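Local coordinates for capsular polysaccharide export system protein KpsC (Thermosulfurimonas dismutans, PDB 6MGB) that probably transfers Kdo from CMP-Kdo to build the glycolipid anchor of bacterial capsules, acting as a beta-2,4 Kdo-transferase, at residues 159-167 and 178-188. Numbering follows the deposited sequence. Where two conformers were deposited one is given.
Sequences VLLIDQTYG and EDTFREMYFAA. With C5P (cytidine-5'-monophosphate), chain D.
Gln164 meets the far end of the Phe181 ring, and its chain can be followed outward atom by atom. CB sits 3.9 Å from Phe181 CZ. CG turns to the nucleotide and lies 3.7 Å from O1P of CMP. CD comes in the ring plane, at the edge. OE1 is also at that edge, 3.5 Å from CZ. NE2 is hydrogen-bonded to Asp168 OD2 and Ser246 OG, which helps fix the amide, turned 65° from the ring. The chain is extended (chi2 169°), which carries the amide past the tip of the ring.

The carbonyl O of Ile162 also faces the ring edge, and Met184 CE packs 3.8 Å from that same oxygen. Tyr213 stacks on Phe181, and the next two backbone N-H groups, of Leu214 and Ala215, hold the Asp163 carboxylate.

Further back along the strand, Leu161 splits its two methyls over the helix. CD1 meets Ala188 CB at 3.9 Å, and CD2 reaches the edge of the Tyr185 ring at CD1. At the outer end, Tyr166 CE1 touches CG of Glu178, and the Glu178 carboxylate forms a salt bridge with Arg172.

Strand 159-162 and helix 180-188 run antiparallel at 177°, with axes 9.9 Å apart. The helix leads on to strand 196-200, parallel and next to 158-162, so this is a beta-alpha-beta crossover of the Rossmann-like nucleotide-binding domain of a GT-B glycosyltransferase. Just past the strand, Asp163 O accepts a hydrogen bond from cytosine N4 at 2.9 Å, placing the CMP site at the C-terminal ends of the parallel strands.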
loop_
_atom_site.group_PDB
_atom_site.type_symbol
_atom_site.label_atom_id
_atom_site.label_comp_id
_atom_site.label_asym_id
_atom_site.label_seq_id
_atom_site.Cartn_x
_atom_site.Cartn_y
_atom_site.Cartn_z
ATOM N N VAL A 159 18.739 4.718 12.901
ATOM C CA VAL A 159 17.342 4.387 12.661
ATOM C C VAL A 159 16.882 5.118 11.407
ATOM O O VAL A 159 17.508 6.078 10.953
ATOM C CB VAL A 159 16.438 4.746 13.862
ATOM C CG1 VAL A 159 16.949 4.073 15.130
ATOM C CG2 VAL A 159 16.357 6.256 14.056
ATOM N N LEU A 160 15.765 4.653 10.848
ATOM C CA LEU A 160 15.232 5.185 9.601
ATOM C C LEU A 160 13.815 5.698 9.820
ATOM O O LEU A 160 12.971 4.985 10.372
ATOM C CB LEU A 160 15.232 4.120 8.500
ATOM C CG LEU A 160 14.765 4.601 7.121
ATOM C CD1 LEU A 160 15.711 5.657 6.567
ATOM C CD2 LEU A 160 14.643 3.433 6.157
ATOM N N LEU A 161 13.565 6.930 9.385
ATOM C CA LEU A 161 12.232 7.520 9.377
ATOM C C LEU A 161 11.729 7.570 7.939
ATOM O O LEU A 161 12.455 8.006 7.040
ATOM C CB LEU A 161 12.247 8.927 9.984
ATOM C CG LEU A 161 12.274 9.054 11.513
ATOM C CD1 LEU A 161 13.315 8.145 12.151
ATOM C CD2 LEU A 161 12.535 10.501 11.899
ATOM N N ILE A 162 10.494 7.122 7.728
ATOM C CA ILE A 162 9.890 7.068 6.401
ATOM C C ILE A 162 9.037 8.315 6.214
ATOM O O ILE A 162 8.125 8.581 7.004
ATOM C CB ILE A 162 9.054 5.791 6.218
ATOM C CG1 ILE A 162 9.940 4.551 6.385
ATOM C CG2 ILE A 162 8.373 5.785 4.845
ATOM C CD1 ILE A 162 9.181 3.240 6.394
ATOM N N ASP A 163 9.332 9.082 5.167
ATOM C CA ASP A 163 8.515 10.235 4.822
ATOM C C ASP A 163 7.468 9.820 3.793
ATOM O O ASP A 163 7.615 8.817 3.093
ATOM C CB ASP A 163 9.380 11.374 4.273
ATOM C CG ASP A 163 8.670 12.719 4.310
ATOM O OD1 ASP A 163 7.667 12.849 5.042
ATOM O OD2 ASP A 163 9.116 13.653 3.607
ATOM N N GLN A 164 6.398 10.606 3.714
ATOM C CA GLN A 164 5.290 10.322 2.814
ATOM C C GLN A 164 4.961 11.573 2.007
ATOM O O GLN A 164 5.554 12.640 2.199
ATOM C CB GLN A 164 4.073 9.817 3.597
ATOM C CG GLN A 164 4.260 8.406 4.126
ATOM C CD GLN A 164 3.186 7.999 5.112
ATOM O OE1 GLN A 164 3.453 7.819 6.300
ATOM N NE2 GLN A 164 1.962 7.845 4.622
ATOM N N THR A 165 4.018 11.428 1.079
ATOM C CA THR A 165 3.618 12.521 0.205
ATOM C C THR A 165 2.476 13.300 0.837
ATOM O O THR A 165 1.544 12.717 1.398
ATOM C CB THR A 165 3.178 11.999 -1.165
ATOM O OG1 THR A 165 1.994 11.205 -1.018
ATOM C CG2 THR A 165 4.274 11.161 -1.802
ATOM N N TYR A 166 2.544 14.623 0.737
ATOM C CA TYR A 166 1.463 15.433 1.270
ATOM C C TYR A 166 0.174 15.141 0.511
ATOM O O TYR A 166 0.168 15.013 -0.716
ATOM C CB TYR A 166 1.803 16.920 1.189
ATOM C CG TYR A 166 0.810 17.746 1.956
ATOM C CD1 TYR A 166 1.033 18.092 3.280
ATOM C CD2 TYR A 166 -0.377 18.140 1.371
ATOM C CE1 TYR A 166 0.108 18.833 3.986
ATOM C CE2 TYR A 166 -1.307 18.878 2.067
ATOM C CZ TYR A 166 -1.063 19.218 3.372
ATOM O OH TYR A 166 -1.998 19.960 4.054
ATOM N N GLY A 167 -0.924 15.028 1.255
ATOM C CA GLY A 167 -2.197 14.638 0.692
ATOM C C GLY A 167 -2.474 13.151 0.727
ATOM O O GLY A 167 -3.550 12.727 0.288
ATOM N N GLU A 178 -0.986 15.784 9.913
ATOM C CA GLU A 178 0.284 16.315 9.432
ATOM C C GLU A 178 1.296 16.437 10.564
ATOM O O GLU A 178 2.494 16.207 10.365
ATOM C CB GLU A 178 0.066 17.675 8.764
ATOM C CG GLU A 178 -0.815 17.643 7.512
ATOM C CD GLU A 178 -2.287 17.427 7.817
ATOM O OE1 GLU A 178 -2.763 17.936 8.852
ATOM O OE2 GLU A 178 -2.969 16.740 7.027
ATOM N N ASP A 179 0.833 16.793 11.761
ATOM C CA ASP A 179 1.729 17.000 12.891
ATOM C C ASP A 179 2.230 15.695 13.496
ATOM O O ASP A 179 3.189 15.720 14.274
ATOM C CB ASP A 179 1.024 17.841 13.960
ATOM C CG ASP A 179 1.995 18.628 14.821
ATOM O OD1 ASP A 179 1.935 18.501 16.061
ATOM O OD2 ASP A 179 2.833 19.364 14.256
ATOM N N THR A 180 1.612 14.560 13.156
ATOM C CA THR A 180 2.120 13.270 13.612
ATOM C C THR A 180 3.547 13.031 13.133
ATOM O O THR A 180 4.333 12.374 13.827
ATOM C CB THR A 180 1.203 12.148 13.120
ATOM O OG1 THR A 180 -0.151 12.451 13.476
ATOM C CG2 THR A 180 1.604 10.811 13.731
ATOM N N PHE A 181 3.903 13.552 11.958
ATOM C CA PHE A 181 5.258 13.366 11.450
ATOM C C PHE A 181 6.276 14.095 12.320
ATOM O O PHE A 181 7.386 13.594 12.539
ATOM C CB PHE A 181 5.332 13.837 9.999
ATOM C CG PHE A 181 4.675 12.898 9.033
ATOM C CD1 PHE A 181 3.323 13.001 8.754
ATOM C CD2 PHE A 181 5.409 11.898 8.416
ATOM C CE1 PHE A 181 2.715 12.130 7.870
ATOM C CE2 PHE A 181 4.808 11.024 7.532
ATOM C CZ PHE A 181 3.460 11.140 7.260
ATOM N N ARG A 182 5.921 15.279 12.825
ATOM C CA ARG A 182 6.811 15.981 13.745
ATOM C C ARG A 182 6.948 15.221 15.059
ATOM O O ARG A 182 8.053 15.099 15.600
ATOM C CB ARG A 182 6.305 17.402 13.997
ATOM C CG ARG A 182 7.217 18.227 14.892
ATOM C CD ARG A 182 6.822 19.696 14.889
ATOM N NE ARG A 182 5.476 19.916 15.412
ATOM C CZ ARG A 182 5.188 20.094 16.698
ATOM N NH1 ARG A 182 6.148 20.073 17.614
ATOM N NH2 ARG A 182 3.932 20.289 17.072
ATOM N N GLU A 183 5.837 14.702 15.587
ATOM C CA GLU A 183 5.909 13.889 16.797
ATOM C C GLU A 183 6.774 12.655 16.574
ATOM O O GLU A 183 7.574 12.282 17.438
ATOM C CB GLU A 183 4.499 13.484 17.232
ATOM C CG GLU A 183 4.445 12.727 18.549
ATOM C CD GLU A 183 3.034 12.320 18.928
ATOM O OE1 GLU A 183 2.168 12.254 18.029
ATOM O OE2 GLU A 183 2.789 12.068 20.125
ATOM N N MET A 184 6.624 12.009 15.415
ATOM C CA MET A 184 7.433 10.834 15.110
ATOM C C MET A 184 8.917 11.167 15.134
ATOM O O MET A 184 9.730 10.388 15.647
ATOM C CB MET A 184 7.039 10.271 13.744
ATOM C CG MET A 184 7.788 9.013 13.350
ATOM S SD MET A 184 7.226 8.341 11.775
ATOM C CE MET A 184 7.926 9.526 10.634
ATOM N N TYR A 185 9.290 12.320 14.579
ATOM C CA TYR A 185 10.694 12.705 14.541
ATOM C C TYR A 185 11.258 12.860 15.947
ATOM O O TYR A 185 12.270 12.241 16.296
ATOM C CB TYR A 185 10.853 14.004 13.753
ATOM C CG TYR A 185 12.215 14.630 13.896
ATOM C CD1 TYR A 185 13.318 14.089 13.251
ATOM C CD2 TYR A 185 12.402 15.762 14.677
ATOM C CE1 TYR A 185 14.569 14.659 13.378
ATOM C CE2 TYR A 185 13.649 16.340 14.811
ATOM C CZ TYR A 185 14.729 15.783 14.159
ATOM O OH TYR A 185 15.976 16.350 14.287
ATOM N N PHE A 186 10.609 13.676 16.777
ATOM C CA PHE A 186 11.158 13.955 18.099
ATOM C C PHE A 186 11.035 12.751 19.021
ATOM O O PHE A 186 11.829 12.607 19.957
ATOM C CB PHE A 186 10.473 15.183 18.695
ATOM C CG PHE A 186 10.878 16.468 18.035
ATOM C CD1 PHE A 186 12.123 17.020 18.285
ATOM C CD2 PHE A 186 10.030 17.114 17.153
ATOM C CE1 PHE A 186 12.513 18.195 17.676
ATOM C CE2 PHE A 186 10.414 18.295 16.540
ATOM C CZ PHE A 186 11.658 18.833 16.802
ATOM N N ALA A 187 10.062 11.873 18.772
ATOM C CA ALA A 187 10.003 10.616 19.508
ATOM C C ALA A 187 11.195 9.729 19.170
ATOM O O ALA A 187 11.764 9.078 20.055
ATOM C CB ALA A 187 8.692 9.889 19.210
ATOM N N ALA A 188 11.588 9.691 17.895
ATOM C CA ALA A 188 12.765 8.919 17.509
ATOM C C ALA A 188 14.026 9.491 18.143
ATOM O O ALA A 188 14.881 8.740 18.627
ATOM C CB ALA A 188 12.895 8.890 15.987
HETATM O O3P C5P D . 2.476 4.122 1.023
HETATM P P C5P D . 3.453 5.035 0.319
HETATM O O1P C5P D . 4.073 5.977 1.346
HETATM O O2P C5P D . 2.955 5.855 -0.855
HETATM O "O5'" C5P D . 4.619 4.090 -0.205
HETATM C "C5'" C5P D . 4.517 3.398 -1.440
HETATM C "C4'" C5P D . 5.805 2.682 -1.757
HETATM O "O4'" C5P D . 6.808 3.658 -2.141
HETATM C "C3'" C5P D . 6.438 1.933 -0.592
HETATM O "O3'" C5P D . 5.896 0.635 -0.419
HETATM C "C2'" C5P D . 7.918 1.925 -0.954
HETATM O "O2'" C5P D . 8.214 0.893 -1.885
HETATM C "C1'" C5P D . 8.075 3.278 -1.648
HETATM N N1 C5P D . 8.547 4.329 -0.715
HETATM C C2 C5P D . 9.986 4.746 -0.707
HETATM N N3 C5P D . 10.453 5.814 0.245
HETATM C C4 C5P D . 9.512 6.454 1.159
HETATM C C5 C5P D . 8.081 6.039 1.151
HETATM C C6 C5P D . 7.615 4.971 0.200
HETATM O O2 C5P D . 10.752 4.232 -1.446
HETATM N N4 C5P D . 9.966 7.489 2.085
#